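Local atomic coordinates of GPI-anchored protein LLG1 (PDB entry 6A5D), a protein that probably acts as a membrane-tethered co-receptor that helps a plant receptor kinase complex perceive RALF signalling peptides. Residues A[37-42]-A[86-91]. Sequence-based numbering, arbitrary orientation.
Sequences IITSKC and GKYPPG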
loop_
_atom_site.group_PDB
_atom_site.type_symbol
_atom_site.label_atom_id
_atom_site.label_comp_id
_atom_site.label_asym_id
_atom_site.label_seq_id
_atom_site.Cartn_x
_atom_site.Cartn_y
_atom_site.Cartn_z
ATOM N N ILE A 37 -8.800 3.334 6.570
ATOM C CA ILE A 37 -9.175 3.669 5.196
ATOM C C ILE A 37 -9.119 2.430 4.304
ATOM O O ILE A 37 -9.961 2.245 3.417
ATOM C CB ILE A 37 -8.318 4.827 4.659
ATOM C CG1 ILE A 37 -8.855 5.293 3.314
ATOM C CG2 ILE A 37 -6.837 4.425 4.562
ATOM C CD1 ILE A 37 -8.144 6.499 2.795
ATOM N N ILE A 38 -8.148 1.545 4.549
ATOM C CA ILE A 38 -8.059 0.304 3.777
ATOM C C ILE A 38 -9.020 -0.755 4.311
ATOM O O ILE A 38 -9.804 -1.341 3.548
ATOM C CB ILE A 38 -6.614 -0.227 3.734
ATOM C CG1 ILE A 38 -5.645 0.816 3.162
ATOM C CG2 ILE A 38 -6.584 -1.537 2.929
ATOM C CD1 ILE A 38 -4.195 0.367 3.155
ATOM N N THR A 39 -8.969 -1.039 5.620
ATOM C CA THR A 39 -9.724 -2.175 6.151
ATOM C C THR A 39 -11.232 -1.963 6.062
ATOM O O THR A 39 -11.983 -2.946 5.956
ATOM C CB THR A 39 -9.305 -2.525 7.588
ATOM O OG1 THR A 39 -9.571 -1.424 8.462
ATOM C CG2 THR A 39 -7.834 -2.857 7.658
ATOM N N SER A 40 -11.696 -0.708 6.131
ATOM C CA SER A 40 -13.128 -0.432 6.025
ATOM C C SER A 40 -13.636 -0.587 4.594
ATOM O O SER A 40 -14.828 -0.852 4.391
ATOM C CB SER A 40 -13.446 0.960 6.571
ATOM O OG SER A 40 -13.023 1.975 5.685
ATOM N N LYS A 41 -12.773 -0.373 3.591
ATOM C CA LYS A 41 -13.188 -0.435 2.192
ATOM C C LYS A 41 -12.828 -1.733 1.487
ATOM O O LYS A 41 -13.355 -1.990 0.400
ATOM C CB LYS A 41 -12.608 0.715 1.354
ATOM C CG LYS A 41 -13.405 1.997 1.390
ATOM C CD LYS A 41 -12.561 3.168 0.936
ATOM C CE LYS A 41 -13.459 4.340 0.559
ATOM N NZ LYS A 41 -13.021 5.627 1.145
ATOM N N CYS A 42 -11.918 -2.526 2.037
ATOM C CA CYS A 42 -11.354 -3.671 1.332
ATOM C C CYS A 42 -11.532 -4.909 2.205
ATOM O O CYS A 42 -10.679 -5.214 3.039
ATOM C CB CYS A 42 -9.884 -3.401 1.010
ATOM S SG CYS A 42 -9.107 -4.743 0.093
ATOM N N GLY A 86 -4.632 -5.967 8.408
ATOM C CA GLY A 86 -5.800 -6.206 7.583
ATOM C C GLY A 86 -6.022 -7.659 7.223
ATOM O O GLY A 86 -7.036 -8.005 6.602
ATOM N N LYS A 87 -5.075 -8.516 7.604
ATOM C CA LYS A 87 -5.107 -9.938 7.260
ATOM C C LYS A 87 -5.186 -10.148 5.751
ATOM O O LYS A 87 -5.985 -10.936 5.252
ATOM C CB LYS A 87 -6.202 -10.699 8.006
ATOM C CG LYS A 87 -6.027 -10.637 9.504
ATOM C CD LYS A 87 -6.882 -9.523 10.083
ATOM C CE LYS A 87 -7.177 -9.748 11.561
ATOM N NZ LYS A 87 -8.506 -9.178 11.929
ATOM N N TYR A 88 -4.333 -9.409 5.010
ATOM C CA TYR A 88 -4.375 -9.475 3.553
ATOM C C TYR A 88 -3.268 -10.375 3.026
ATOM O O TYR A 88 -2.162 -10.388 3.574
ATOM C CB TYR A 88 -4.166 -8.081 2.960
ATOM C CG TYR A 88 -5.269 -7.104 3.279
ATOM C CD1 TYR A 88 -6.564 -7.325 2.838
ATOM C CD2 TYR A 88 -5.009 -5.946 4.016
ATOM C CE1 TYR A 88 -7.587 -6.428 3.143
ATOM C CE2 TYR A 88 -6.022 -5.047 4.321
ATOM C CZ TYR A 88 -7.302 -5.295 3.879
ATOM O OH TYR A 88 -8.316 -4.412 4.159
ATOM N N PRO A 89 -3.541 -11.115 1.956
ATOM C CA PRO A 89 -2.489 -11.890 1.306
ATOM C C PRO A 89 -1.379 -10.976 0.820
ATOM O O PRO A 89 -1.646 -9.872 0.321
ATOM C CB PRO A 89 -3.215 -12.529 0.111
ATOM C CG PRO A 89 -4.660 -12.559 0.519
ATOM C CD PRO A 89 -4.871 -11.329 1.359
ATOM N N PRO A 90 -0.123 -11.399 0.937
ATOM C CA PRO A 90 0.976 -10.576 0.418
ATOM C C PRO A 90 0.837 -10.409 -1.087
ATOM O O PRO A 90 0.516 -11.352 -1.807
ATOM C CB PRO A 90 2.231 -11.381 0.780
ATOM C CG PRO A 90 1.739 -12.806 0.908
ATOM C CD PRO A 90 0.345 -12.687 1.479
ATOM N N GLY A 91 1.071 -9.185 -1.554
ATOM C CA GLY A 91 0.936 -8.855 -2.952
ATOM C C GLY A 91 -0.476 -8.559 -3.426
ATOM O O GLY A 91 -0.652 -8.226 -4.607
#
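Tyr88 reaches across to Ile38 and Thr39 of helix 36-39 and to Cys42 a little further along the chain. The setting is a small helical domain without strands, cross-linked by disulfides. The contact joins the loop between helices 74-86 and 92-99 to segment 37-42, which begins in helix 36-39. The phenol OH donates a hydrogen bond to Cys42 O, with Tyr88 OH to Cys42 O at 2.7 Å. The hydroxyl lies in the carbonyl plane, on a lone pair, with a C=O...donor angle of 143°. The acceptor in turn sits at the edge of the ring.

Packing is dense around this bond. With CG1 of Ile38 beside the backbone N (chi1 -57°), the CG2 branch turns to the ring and approaches it obliquely, 3.8 Å from Tyr88 CE2. Tyr88 OH also lies 3.3 Å from Thr39 CA. Gly86 O covers one ring face, 3.6 Å above the plane and over its centre. Phe93 of helix 92-99 meets Tyr88 edge-to-face and also touches Ile38 and Cys42.

The outer side is more open: Thr39 and Ser40 are partly exposed and Lys41 is exposed. The Thr39 side chain crosses Tyr88 at about a right angle, and Thr39 CG2 lies 3.9 Å from Gly86 CA. Ser40 touches the fucose of an attached glycan.

Cys42 is disulfide-bonded to Cys52. Its sulfur makes an oblique sulfur-aromatic contact with the Tyr88 ring. Cys42 SG comes 3.8 Å from Tyr88 CE1.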